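Local coordinates for protein-glutamine gamma-glutamyltransferase (Pseudomonas aeruginosa PAO1, PDB 6G49), which shows transglutaminase activity in vitro through its periplasmic domain, most of which is covered here, and is critical for viability, possibly through an essential function linked to the cell wall, at residues Pro170-Arg175 against Pro260-Ala265; Arg186-Ala191 against Leu254-Ile259; Asp192-Ala197 against Ala206-Arg211; Asp233-Thr238 against Ala247-Phe252. One frame throughout, in Å; residues are numbered along the deposited sequence.

Overall arrangement
Along the chain, helix 170-175 comes first, and interaction 1 pairs it with 260-265, closing the widest loop. Interaction 2 lies within that loop and ties helix 185-197 to the end of helix 243-256. Inside interaction 2 come interactions 3 and 4, one after the other. Interaction 3 closes the turn between helices 185-197 and 201-214. Interaction 4 brings helix 230-238 back onto helix 243-256. No two loops cross. Helix 243-256 serves interactions 2 and 4, and helix 185-197 serves interactions 2 and 3. Strand 261-265 follows helix 243-256 and joins this helical part to the antiparallel sheet that holds strands 72-81 and 286-294. V263 CG2 touches A251 CB at 4.0 Å, linking interactions 1 and 4.

Interaction 1: Pro170-Arg175 against Pro260-Ala265; sequences PRTRWR and PARVVA
R173 and P260 make one of two small touches between helix 170-175 and segment 260-265. T172 and R262 make the other. The R173 side chain crosses the proline ring at a slant. CG of R173 lies 4.0 Å from CG of P260. CG of R173 stands anti to its backbone N (chi1 -168°). This setting puts the first methylenes of the arginine beside the ring, and the extended chain carries the guanidinium on past it. P260 points toward the helix, and W293 of strand 286-294 touches both residues.

The second touch is a methyl against a guanidinium. T172 CG2 lies 4.0 Å from R262 NH1, at an oblique angle to the guanidinium group. This is a van der Waals approach, with no hydrogen bond across the two segments. The R262 CG sits between the backbone N and the carbonyl carbon (chi1 56°). From there the extended chain carries the guanidinium up to the threonine.

Strand 261-265 belongs to the antiparallel sheet of the transglutaminase-like fold. It runs between strands 72-81 and 286-294, and V263 and V264 bond to M78 and W289 through their backbones. Helix 170-175 lies beside the start of this strand, where P260 leads in.

The R262 guanidinium is held by partners beyond the helix. Its NE forms a salt bridge with E291 and its NH1 one with E79, while W299 makes a cation-pi contact. R175 NH1 also bridges to E79. This shared carboxylate probably eases the nearness of the two arginines, whose NH1 atoms are 6.7 Å apart.

Interaction 2: Arg186-Ala191 against Leu254-Ile259; sequences RARALA and LRAAGI
A Schellman motif closes helix 243-256, and A191 of helix 185-197 packs against A256 and A257 inside its last turn. G258 has a positive phi (85°) and leaves the helical path. I259 N bonds to L254 O at 2.9 Å, and G258 N bonds to R255 O at 3.0 Å. These two bonds back into the last turn define the motif.

The contact itself is apolar. A191 CB points toward A256 CB and lies only 3.4 Å from it. This is tighter than usual for two carbons. The backbones are close as well: the CA atoms of A191 and A257 are 4.7 Å apart. A191 CB also lies 3.6 Å from the A257 N and 4.2 Å from the A257 CB. The small side chains leave room for this approach. No hydrogen bond joins the two segments.

Around the contact, A191 also touches V253, earlier on helix 243-256. A257 reaches L204 of helix 201-214, and A256 meets L179 in a loop. L190 touches R211 of helix 201-214. At the other end of 186-191, R186 NH1 makes a salt bridge with D237 of helix 230-238. Helix 185-197 thus lies against three other helices here.

Interaction 3: Asp192-Ala197 against Ala206-Arg211; sequences DELRQA and AALLQR
L194 of helix 185-197 meets A207 and L208 of helix 201-214. The contact is apolar. The two methyls of L194 divide the work between the two partners. CD2 lies 3.9 Å from CB of A207, and CD1 lies 4.3 Å from CD1 of L208. The leucine CG stands anti to the carbonyl carbon (chi1 -75°), which sends the fork out toward the other helix. A207 also points across the interface. It offers one methyl, while L208 comes in from its flank and brings the end of a longer chain. The nearest CA atoms, those of L194 and A207, are 7.8 Å apart.

The hydrogen bonds are those of the helices themselves. In the first helix, Q196 N bonds to D192 O at 3.1 Å. In the second, Q210 N bonds to A206 O at 2.9 Å. None passes between the segments.

No charged pair meets across the contact; E193 OE1 and R211 NH1 stay 6.2 Å apart. R211 points toward 192-197 but does not touch it. Its guanidinium packs on L190, a turn earlier in the same helix as L194, and its ion pair with E215 is long and weak.

Helices 185-197 and 201-214 are consecutive helices joined by a short loop, and both pack on helix 243-256. There V253 touches both L194 and L208. M250 of that helix also touches L208 and L209. H198, just past the first helix, lies on A207.

Interaction 4: Asp233-Thr238 against Ala247-Phe252; sequences DFLFDT and AGAMAF
A249 is the residue of 247-252 that touches 233-238, at F234 and L235. The segment begins with A247, which points away from that helix. A247 rests instead on A288 and V290 of strand 286-294. G248 follows, with its CA against V263 of the neighbouring strand 261-265.

A249 comes next. Its CB points toward the other helix and sits at the edge of the F234 ring, near the ring plane. It lies 3.9 Å from F234 CD2 and 4.0 Å from F234 CE2. On L235 it touches CD2 at 4.0 Å and CG at 4.1 Å. The F234 ring is swung toward A249 with CG anti to the backbone N (chi1 166°). L235 CG is instead anti to the carbonyl carbon (chi1 -74°), which brings CG and CD2 against A249 CB. One methyl thus sits against an aromatic edge and a leucine branch.

Helix 243-256 starts at C243, the probable nucleophile, as in the papain-like core of transglutaminases. The F234 side chain is about 9 Å from that of C243. It also meets Y246 edge-to-face and touches H245.

Beyond A249, M250 leads away from helix 230-238 and lies on V290. F252 turns to A187 of helix 185-197. On the facing helix, 234-238 form a wider pi-type turn. D233 O accepts from D237 N at 3.0 Å and T238 N at 2.8 Å.

Interaction 1: Pro170-Arg175 against Pro260-Ala265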
loop_
_atom_site.group_PDB
_atom_site.type_symbol
_atom_site.label_atom_id
_atom_site.label_comp_id
_atom_site.label_asym_id
_atom_site.label_seq_id
_atom_site.Cartn_x
_atom_site.Cartn_y
_atom_site.Cartn_z
ATOM N N PRO A 170 -7.186 -11.905 -16.799
ATOM C CA PRO A 170 -7.864 -10.777 -17.472
ATOM C C PRO A 170 -8.847 -9.986 -16.624
ATOM O O PRO A 170 -8.918 -8.782 -16.820
ATOM C CB PRO A 170 -8.548 -11.461 -18.692
ATOM C CG PRO A 170 -8.660 -12.878 -18.253
ATOM C CD PRO A 170 -7.385 -13.177 -17.502
ATOM N N ARG A 171 -9.525 -10.628 -15.679
ATOM C CA ARG A 171 -10.445 -9.943 -14.787
ATOM C C ARG A 171 -9.658 -8.998 -13.865
ATOM O O ARG A 171 -10.109 -7.890 -13.624
ATOM C CB ARG A 171 -11.277 -10.915 -13.967
ATOM C CG ARG A 171 -12.277 -11.728 -14.776
ATOM C CD ARG A 171 -12.770 -12.907 -13.940
ATOM N NE ARG A 171 -11.668 -13.707 -13.450
ATOM C CZ ARG A 171 -11.785 -14.820 -12.721
ATOM N NH1 ARG A 171 -12.978 -15.230 -12.331
ATOM N NH2 ARG A 171 -10.706 -15.510 -12.386
ATOM N N THR A 172 -8.528 -9.480 -13.350
ATOM C CA THR A 172 -7.672 -8.662 -12.469
ATOM C C THR A 172 -7.112 -7.448 -13.218
ATOM O O THR A 172 -7.082 -6.317 -12.743
ATOM C CB THR A 172 -6.539 -9.502 -11.884
ATOM O OG1 THR A 172 -7.193 -10.588 -11.234
ATOM C CG2 THR A 172 -5.775 -8.703 -10.856
ATOM N N ARG A 173 -6.662 -7.693 -14.443
ATOM C CA ARG A 173 -6.192 -6.632 -15.315
ATOM C C ARG A 173 -7.286 -5.570 -15.521
ATOM O O ARG A 173 -7.022 -4.373 -15.375
ATOM C CB ARG A 173 -5.664 -7.205 -16.627
ATOM C CG ARG A 173 -4.896 -6.228 -17.484
ATOM C CD ARG A 173 -4.348 -6.968 -18.728
ATOM N NE ARG A 173 -3.392 -6.235 -19.475
ATOM C CZ ARG A 173 -2.562 -6.855 -20.315
ATOM N NH1 ARG A 173 -2.612 -8.177 -20.416
ATOM N NH2 ARG A 173 -1.698 -6.155 -20.990
ATOM N N TRP A 174 -8.499 -6.001 -15.906
ATOM C CA TRP A 174 -9.583 -5.120 -16.173
ATOM C C TRP A 174 -9.937 -4.301 -14.931
ATOM O O TRP A 174 -10.168 -3.070 -14.990
ATOM C CB TRP A 174 -10.809 -5.884 -16.686
ATOM C CG TRP A 174 -11.820 -5.048 -17.385
ATOM C CD1 TRP A 174 -12.991 -4.511 -16.950
ATOM C CD2 TRP A 174 -11.675 -4.619 -18.748
ATOM N NE1 TRP A 174 -13.568 -3.770 -17.962
ATOM C CE2 TRP A 174 -12.768 -3.787 -19.045
ATOM C CE3 TRP A 174 -10.711 -4.886 -19.719
ATOM C CZ2 TRP A 174 -12.971 -3.278 -20.344
ATOM C CZ3 TRP A 174 -10.902 -4.370 -20.985
ATOM C CH2 TRP A 174 -12.011 -3.573 -21.264
ATOM N N ARG A 175 -10.046 -4.984 -13.797
ATOM C CA ARG A 175 -10.427 -4.363 -12.529
ATOM C C ARG A 175 -9.427 -3.246 -12.178
ATOM O O ARG A 175 -9.849 -2.211 -11.665
ATOM C CB ARG A 175 -10.416 -5.437 -11.443
ATOM C CG ARG A 175 -10.479 -4.894 -10.028
ATOM C CD ARG A 175 -10.348 -6.056 -9.058
ATOM N NE ARG A 175 -11.561 -6.820 -8.983
ATOM C CZ ARG A 175 -11.818 -7.732 -8.037
ATOM N NH1 ARG A 175 -10.864 -8.004 -7.153
ATOM N NH2 ARG A 175 -13.046 -8.266 -7.936
ATOM N N PRO A 260 -2.125 -1.151 -15.243
ATOM C CA PRO A 260 -2.938 -1.636 -14.130
ATOM C C PRO A 260 -2.202 -1.309 -12.819
ATOM O O PRO A 260 -0.987 -1.475 -12.745
ATOM C CB PRO A 260 -3.044 -3.142 -14.374
ATOM C CG PRO A 260 -2.707 -3.289 -15.856
ATOM C CD PRO A 260 -1.623 -2.259 -16.096
ATOM N N ALA A 261 -2.969 -0.775 -11.866
ATOM C CA ALA A 261 -2.363 -0.285 -10.610
ATOM C C ALA A 261 -3.410 -0.350 -9.527
ATOM O O ALA A 261 -4.607 -0.213 -9.802
ATOM C CB ALA A 261 -1.854 1.124 -10.784
ATOM N N ARG A 262 -2.953 -0.483 -8.257
ATOM C CA ARG A 262 -3.889 -0.507 -7.150
ATOM C C ARG A 262 -3.169 0.098 -5.941
ATOM O O ARG A 262 -1.938 0.183 -5.925
ATOM C CB ARG A 262 -4.470 -1.897 -6.860
ATOM C CG ARG A 262 -3.416 -2.962 -6.606
ATOM C CD ARG A 262 -4.049 -4.346 -6.544
ATOM N NE ARG A 262 -3.021 -5.365 -6.487
ATOM C CZ ARG A 262 -3.133 -6.624 -6.945
ATOM N NH1 ARG A 262 -4.279 -7.049 -7.490
ATOM N NH2 ARG A 262 -2.086 -7.447 -6.838
ATOM N N VAL A 263 -3.989 0.569 -5.018
ATOM C CA VAL A 263 -3.466 1.077 -3.735
ATOM C C VAL A 263 -3.290 -0.087 -2.777
ATOM O O VAL A 263 -4.181 -0.947 -2.613
ATOM C CB VAL A 263 -4.415 2.160 -3.187
ATOM C CG1 VAL A 263 -4.058 2.540 -1.755
ATOM C CG2 VAL A 263 -4.450 3.376 -4.104
ATOM N N VAL A 264 -2.141 -0.088 -2.109
ATOM C CA VAL A 264 -1.839 -1.056 -1.048
ATOM C C VAL A 264 -1.947 -0.285 0.275
ATOM O O VAL A 264 -1.330 0.764 0.408
ATOM C CB VAL A 264 -0.451 -1.684 -1.225
ATOM C CG1 VAL A 264 -0.239 -2.814 -0.218
ATOM C CG2 VAL A 264 -0.277 -2.260 -2.630
ATOM N N ALA A 265 -2.679 -0.830 1.227
ATOM C CA ALA A 265 -2.832 -0.218 2.526
ATOM C C ALA A 265 -2.257 -1.156 3.596
ATOM O O ALA A 265 -2.368 -2.375 3.513
ATOM C CB ALA A 265 -4.275 0.018 2.834
#

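Interaction 2: Arg186-Ala191 against Leu254-Ile259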
loop_
_atom_site.group_PDB
_atom_site.type_symbol
_atom_site.label_atom_id
_atom_site.label_comp_id
_atom_site.label_asym_id
_atom_site.label_seq_id
_atom_site.Cartn_x
_atom_site.Cartn_y
_atom_site.Cartn_z
ATOM N N ARG A 186 -7.848 16.990 -15.430
ATOM C CA ARG A 186 -6.451 17.410 -15.518
ATOM C C ARG A 186 -5.512 16.195 -15.340
ATOM O O ARG A 186 -4.494 16.068 -15.982
ATOM C CB ARG A 186 -6.147 18.582 -14.577
ATOM C CG ARG A 186 -6.821 19.896 -14.995
ATOM C CD ARG A 186 -6.439 21.049 -14.053
ATOM N NE ARG A 186 -7.120 21.020 -12.759
ATOM C CZ ARG A 186 -6.754 21.687 -11.657
ATOM N NH1 ARG A 186 -5.650 22.434 -11.649
ATOM N NH2 ARG A 186 -7.510 21.599 -10.577
ATOM N N ALA A 187 -5.841 15.328 -14.380
ATOM C CA ALA A 187 -5.027 14.170 -14.129
ATOM C C ALA A 187 -5.068 13.195 -15.310
ATOM O O ALA A 187 -4.027 12.580 -15.640
ATOM C CB ALA A 187 -5.474 13.515 -12.836
ATOM N N ARG A 188 -6.244 13.077 -15.957
ATOM C CA ARG A 188 -6.373 12.265 -17.144
ATOM C C ARG A 188 -5.511 12.841 -18.268
ATOM O O ARG A 188 -4.832 12.105 -18.986
ATOM C CB ARG A 188 -7.839 12.141 -17.563
ATOM C CG ARG A 188 -8.657 11.155 -16.744
ATOM C CD ARG A 188 -10.114 11.269 -17.147
ATOM N NE ARG A 188 -10.994 11.248 -15.996
ATOM C CZ ARG A 188 -11.547 10.147 -15.492
ATOM N NH1 ARG A 188 -11.530 9.008 -16.176
ATOM N NH2 ARG A 188 -12.108 10.184 -14.296
ATOM N N ALA A 189 -5.491 14.179 -18.400
ATOM C CA ALA A 189 -4.612 14.822 -19.432
ATOM C C ALA A 189 -3.125 14.535 -19.172
ATOM O O ALA A 189 -2.349 14.237 -20.069
ATOM C CB ALA A 189 -4.879 16.325 -19.473
ATOM N N LEU A 190 -2.707 14.621 -17.898
ATOM C CA LEU A 190 -1.362 14.281 -17.538
ATOM C C LEU A 190 -1.047 12.833 -17.924
ATOM O O LEU A 190 0.006 12.568 -18.454
ATOM C CB LEU A 190 -1.160 14.526 -16.041
ATOM C CG LEU A 190 0.179 14.078 -15.477
ATOM C CD1 LEU A 190 1.360 14.872 -16.042
ATOM C CD2 LEU A 190 0.187 14.155 -13.957
ATOM N N ALA A 191 -1.958 11.892 -17.596
ATOM C CA ALA A 191 -1.757 10.496 -17.886
ATOM C C ALA A 191 -1.574 10.278 -19.407
ATOM O O ALA A 191 -0.733 9.535 -19.837
ATOM C CB ALA A 191 -2.931 9.704 -17.399
ATOM N N LEU A 254 -1.683 6.254 -13.181
ATOM C CA LEU A 254 -1.219 5.019 -13.851
ATOM C C LEU A 254 -2.379 4.341 -14.585
ATOM O O LEU A 254 -2.212 3.948 -15.774
ATOM C CB LEU A 254 -0.553 4.073 -12.850
ATOM C CG LEU A 254 0.774 4.529 -12.251
ATOM C CD1 LEU A 254 1.250 3.518 -11.241
ATOM C CD2 LEU A 254 1.851 4.790 -13.292
ATOM N N ARG A 255 -3.526 4.228 -13.963
ATOM C CA ARG A 255 -4.638 3.579 -14.587
ATOM C C ARG A 255 -5.073 4.389 -15.805
ATOM O O ARG A 255 -5.442 3.780 -16.867
ATOM C CB ARG A 255 -5.837 3.509 -13.668
ATOM C CG ARG A 255 -5.668 2.507 -12.531
ATOM C CD ARG A 255 -6.967 2.273 -11.823
ATOM N NE ARG A 255 -6.824 1.231 -10.786
ATOM C CZ ARG A 255 -7.778 0.676 -10.094
ATOM N NH1 ARG A 255 -9.048 1.059 -10.201
ATOM N NH2 ARG A 255 -7.453 -0.358 -9.284
ATOM N N ALA A 256 -5.063 5.715 -15.685
ATOM C CA ALA A 256 -5.487 6.582 -16.813
ATOM C C ALA A 256 -4.485 6.484 -17.959
ATOM O O ALA A 256 -4.891 6.776 -19.123
ATOM C CB ALA A 256 -5.727 7.990 -16.368
ATOM N N ALA A 257 -3.247 6.102 -17.709
ATOM C CA ALA A 257 -2.216 5.898 -18.713
ATOM C C ALA A 257 -2.219 4.452 -19.250
ATOM O O ALA A 257 -1.326 4.078 -19.973
ATOM C CB ALA A 257 -0.854 6.185 -18.155
ATOM N N GLY A 258 -3.145 3.612 -18.799
ATOM C CA GLY A 258 -3.264 2.234 -19.269
ATOM C C GLY A 258 -2.373 1.230 -18.560
ATOM O O GLY A 258 -2.199 0.153 -19.062
ATOM N N ILE A 259 -1.897 1.553 -17.338
ATOM C CA ILE A 259 -1.038 0.692 -16.534
ATOM C C ILE A 259 -1.893 0.178 -15.381
ATOM O O ILE A 259 -2.380 0.995 -14.588
ATOM C CB ILE A 259 0.224 1.434 -16.022
ATOM C CG1 ILE A 259 1.071 1.940 -17.189
ATOM C CG2 ILE A 259 1.015 0.507 -15.097
ATOM C CD1 ILE A 259 2.242 2.786 -16.832
#

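Interaction 3: Asp192-Ala197 against Ala206-Arg211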
loop_
_atom_site.group_PDB
_atom_site.type_symbol
_atom_site.label_atom_id
_atom_site.label_comp_id
_atom_site.label_asym_id
_atom_site.label_seq_id
_atom_site.Cartn_x
_atom_site.Cartn_y
_atom_site.Cartn_z
ATOM N N ASP A 192 -2.388 10.988 -20.172
ATOM C CA ASP A 192 -2.282 10.944 -21.663
ATOM C C ASP A 192 -0.907 11.392 -22.160
ATOM O O ASP A 192 -0.332 10.742 -22.990
ATOM C CB ASP A 192 -3.303 11.879 -22.307
ATOM C CG ASP A 192 -4.718 11.366 -22.186
ATOM O OD1 ASP A 192 -4.868 10.162 -21.856
ATOM O OD2 ASP A 192 -5.668 12.190 -22.375
ATOM N N GLU A 193 -0.416 12.480 -21.593
ATOM C CA GLU A 193 0.863 13.069 -21.961
ATOM C C GLU A 193 1.960 12.080 -21.573
ATOM O O GLU A 193 2.883 11.813 -22.338
ATOM C CB GLU A 193 1.027 14.449 -21.309
ATOM C CG GLU A 193 0.036 15.486 -21.815
ATOM C CD GLU A 193 -0.232 16.661 -20.895
ATOM O OE1 GLU A 193 0.581 16.886 -19.982
ATOM O OE2 GLU A 193 -1.263 17.347 -21.092
ATOM N N LEU A 194 1.861 11.520 -20.349
ATOM C CA LEU A 194 2.869 10.583 -19.952
ATOM C C LEU A 194 2.889 9.332 -20.836
ATOM O O LEU A 194 3.972 8.792 -21.092
ATOM C CB LEU A 194 2.655 10.174 -18.483
ATOM C CG LEU A 194 3.067 11.222 -17.460
ATOM C CD1 LEU A 194 2.430 10.927 -16.110
ATOM C CD2 LEU A 194 4.569 11.305 -17.314
ATOM N N ARG A 195 1.708 8.807 -21.193
ATOM C CA ARG A 195 1.587 7.593 -21.999
ATOM C C ARG A 195 2.246 7.811 -23.377
ATOM O O ARG A 195 2.936 6.927 -23.881
ATOM C CB ARG A 195 0.107 7.249 -22.185
ATOM C CG ARG A 195 -0.191 5.982 -22.983
ATOM C CD ARG A 195 -1.695 5.740 -23.109
ATOM N NE ARG A 195 -2.028 4.347 -23.409
ATOM C CZ ARG A 195 -3.150 3.736 -23.039
ATOM N NH1 ARG A 195 -4.157 4.425 -22.538
ATOM N NH2 ARG A 195 -3.253 2.431 -23.163
ATOM N N GLN A 196 2.008 8.981 -23.943
ATOM C CA GLN A 196 2.592 9.374 -25.265
ATOM C C GLN A 196 4.108 9.520 -25.152
ATOM O O GLN A 196 4.783 9.188 -26.092
ATOM C CB GLN A 196 1.962 10.675 -25.777
ATOM C CG GLN A 196 0.489 10.522 -26.167
ATOM C CD GLN A 196 0.160 9.293 -26.997
ATOM O OE1 GLN A 196 -0.454 8.332 -26.521
ATOM N NE2 GLN A 196 0.555 9.309 -28.263
ATOM N N ALA A 197 4.625 9.995 -24.008
ATOM C CA ALA A 197 6.041 10.203 -23.824
ATOM C C ALA A 197 6.791 8.934 -23.426
ATOM O O ALA A 197 7.995 8.887 -23.646
ATOM C CB ALA A 197 6.283 11.294 -22.824
ATOM N N ALA A 206 8.652 6.055 -13.379
ATOM C CA ALA A 206 9.784 6.951 -12.963
ATOM C C ALA A 206 9.484 8.423 -13.224
ATOM O O ALA A 206 9.789 9.265 -12.380
ATOM C CB ALA A 206 11.070 6.511 -13.641
ATOM N N ALA A 207 8.864 8.756 -14.359
ATOM C CA ALA A 207 8.570 10.125 -14.688
ATOM C C ALA A 207 7.540 10.692 -13.693
ATOM O O ALA A 207 7.629 11.869 -13.238
ATOM C CB ALA A 207 8.092 10.229 -16.122
ATOM N N LEU A 208 6.550 9.850 -13.315
ATOM C CA LEU A 208 5.589 10.289 -12.368
ATOM C C LEU A 208 6.226 10.508 -10.982
ATOM O O LEU A 208 5.904 11.508 -10.302
ATOM C CB LEU A 208 4.465 9.240 -12.357
ATOM C CG LEU A 208 3.225 9.539 -11.554
ATOM C CD1 LEU A 208 2.667 10.922 -11.795
ATOM C CD2 LEU A 208 2.142 8.492 -11.864
ATOM N N LEU A 209 7.095 9.586 -10.542
ATOM C CA LEU A 209 7.785 9.740 -9.254
ATOM C C LEU A 209 8.601 11.041 -9.272
ATOM O O LEU A 209 8.705 11.771 -8.273
ATOM C CB LEU A 209 8.661 8.527 -9.014
ATOM C CG LEU A 209 7.901 7.262 -8.669
ATOM C CD1 LEU A 209 8.904 6.109 -8.601
ATOM C CD2 LEU A 209 7.118 7.450 -7.365
ATOM N N GLN A 210 9.170 11.370 -10.436
ATOM C CA GLN A 210 9.975 12.565 -10.563
ATOM C C GLN A 210 9.137 13.826 -10.335
ATOM O O GLN A 210 9.627 14.860 -9.807
ATOM C CB GLN A 210 10.645 12.589 -11.942
ATOM C CG GLN A 210 11.983 11.870 -11.975
ATOM C CD GLN A 210 12.629 12.184 -13.301
ATOM O OE1 GLN A 210 13.481 13.074 -13.413
ATOM N NE2 GLN A 210 12.134 11.533 -14.338
ATOM N N ARG A 211 7.860 13.810 -10.712
ATOM C CA ARG A 211 7.016 14.981 -10.504
ATOM C C ARG A 211 6.863 15.252 -8.999
ATOM O O ARG A 211 6.869 16.396 -8.514
ATOM C CB ARG A 211 5.635 14.852 -11.157
ATOM C CG ARG A 211 5.668 14.880 -12.670
ATOM C CD ARG A 211 4.247 14.693 -13.152
ATOM N NE ARG A 211 3.356 15.773 -12.751
ATOM C CZ ARG A 211 3.157 16.865 -13.486
ATOM N NH1 ARG A 211 3.795 17.009 -14.639
ATOM N NH2 ARG A 211 2.349 17.801 -13.052
#

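Interaction 4: Asp233-Thr238 against Ala247-Phe252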
loop_
_atom_site.group_PDB
_atom_site.type_symbol
_atom_site.label_atom_id
_atom_site.label_comp_id
_atom_site.label_asym_id
_atom_site.label_seq_id
_atom_site.Cartn_x
_atom_site.Cartn_y
_atom_site.Cartn_z
ATOM N N ASP A 233 -7.004 18.526 -7.815
ATOM C CA ASP A 233 -6.784 19.583 -6.786
ATOM C C ASP A 233 -5.470 19.304 -6.035
ATOM O O ASP A 233 -4.621 20.194 -5.806
ATOM C CB ASP A 233 -7.984 19.738 -5.858
ATOM C CG ASP A 233 -9.235 20.277 -6.559
ATOM O OD1 ASP A 233 -9.116 20.731 -7.708
ATOM O OD2 ASP A 233 -10.306 20.113 -5.974
ATOM N N PHE A 234 -5.268 18.043 -5.648
ATOM C CA PHE A 234 -4.046 17.639 -4.984
ATOM C C PHE A 234 -2.843 17.764 -5.904
ATOM O O PHE A 234 -1.831 18.339 -5.523
ATOM C CB PHE A 234 -4.180 16.227 -4.396
ATOM C CG PHE A 234 -2.856 15.642 -3.999
ATOM C CD1 PHE A 234 -2.181 16.095 -2.854
ATOM C CD2 PHE A 234 -2.293 14.597 -4.708
ATOM C CE1 PHE A 234 -0.952 15.553 -2.503
ATOM C CE2 PHE A 234 -1.069 14.045 -4.358
ATOM C CZ PHE A 234 -0.402 14.501 -3.223
ATOM N N LEU A 235 -2.871 17.211 -7.123
ATOM C CA LEU A 235 -1.650 17.185 -7.953
ATOM C C LEU A 235 -1.222 18.584 -8.455
ATOM O O LEU A 235 -0.073 18.749 -8.740
ATOM C CB LEU A 235 -1.874 16.305 -9.185
ATOM C CG LEU A 235 -1.886 14.816 -8.910
ATOM C CD1 LEU A 235 -2.254 14.041 -10.181
ATOM C CD2 LEU A 235 -0.528 14.375 -8.371
ATOM N N PHE A 236 -2.201 19.448 -8.713
ATOM C CA PHE A 236 -1.928 20.685 -9.520
ATOM C C PHE A 236 -2.203 21.966 -8.716
ATOM O O PHE A 236 -1.780 23.025 -9.157
ATOM C CB PHE A 236 -2.734 20.682 -10.818
ATOM C CG PHE A 236 -2.558 19.423 -11.615
ATOM C CD1 PHE A 236 -1.326 19.095 -12.143
ATOM C CD2 PHE A 236 -3.637 18.592 -11.853
ATOM C CE1 PHE A 236 -1.162 17.927 -12.870
ATOM C CE2 PHE A 236 -3.468 17.420 -12.572
ATOM C CZ PHE A 236 -2.231 17.081 -13.057
ATOM N N ASP A 237 -2.950 21.892 -7.617
ATOM C CA ASP A 237 -3.355 23.089 -6.824
ATOM C C ASP A 237 -2.690 23.072 -5.449
ATOM O O ASP A 237 -1.768 23.859 -5.191
ATOM C CB ASP A 237 -4.872 23.264 -6.783
ATOM C CG ASP A 237 -5.534 23.351 -8.152
ATOM O OD1 ASP A 237 -4.802 23.559 -9.155
ATOM O OD2 ASP A 237 -6.796 23.177 -8.212
ATOM N N THR A 238 -3.086 22.159 -4.557
ATOM C CA THR A 238 -2.628 22.177 -3.174
ATOM C C THR A 238 -1.213 21.587 -3.074
ATOM O O THR A 238 -0.426 22.000 -2.207
ATOM C CB THR A 238 -3.608 21.499 -2.215
ATOM O OG1 THR A 238 -3.558 20.074 -2.452
ATOM C CG2 THR A 238 -5.017 22.028 -2.323
ATOM N N ALA A 247 -0.677 8.042 -2.844
ATOM C CA ALA A 247 -0.898 6.691 -3.378
ATOM C C ALA A 247 -2.097 6.688 -4.349
ATOM O O ALA A 247 -2.004 6.101 -5.418
ATOM C CB ALA A 247 -1.116 5.684 -2.274
ATOM N N GLY A 248 -3.194 7.293 -3.923
ATOM C CA GLY A 248 -4.428 7.353 -4.732
ATOM C C GLY A 248 -4.205 8.124 -5.988
ATOM O O GLY A 248 -4.571 7.674 -7.098
ATOM N N ALA A 249 -3.495 9.260 -5.905
ATOM C CA ALA A 249 -3.267 10.036 -7.127
ATOM C C ALA A 249 -2.341 9.322 -8.085
ATOM O O ALA A 249 -2.577 9.299 -9.325
ATOM C CB ALA A 249 -2.721 11.413 -6.841
ATOM N N MET A 250 -1.298 8.664 -7.586
ATOM C CA MET A 250 -0.402 7.938 -8.446
ATOM C C MET A 250 -1.146 6.771 -9.101
ATOM O O MET A 250 -0.967 6.537 -10.319
ATOM C CB MET A 250 0.806 7.370 -7.717
ATOM C CG MET A 250 1.815 6.758 -8.613
ATOM S SD MET A 250 3.291 6.179 -7.706
ATOM C CE MET A 250 4.332 5.597 -9.035
ATOM N N ALA A 251 -1.932 6.022 -8.318
ATOM C CA ALA A 251 -2.668 4.900 -8.900
ATOM C C ALA A 251 -3.648 5.404 -9.977
ATOM O O ALA A 251 -3.785 4.760 -11.040
ATOM C CB ALA A 251 -3.371 4.104 -7.839
ATOM N N PHE A 252 -4.323 6.513 -9.717
ATOM C CA PHE A 252 -5.242 7.142 -10.692
ATOM C C PHE A 252 -4.522 7.403 -12.006
ATOM O O PHE A 252 -5.012 6.991 -13.082
ATOM C CB PHE A 252 -5.839 8.421 -10.138
ATOM C CG PHE A 252 -6.822 9.071 -11.068
ATOM C CD1 PHE A 252 -6.388 9.778 -12.174
ATOM C CD2 PHE A 252 -8.164 8.949 -10.815
ATOM C CE1 PHE A 252 -7.311 10.338 -13.048
ATOM C CE2 PHE A 252 -9.106 9.517 -11.687
ATOM C CZ PHE A 252 -8.663 10.230 -12.784
#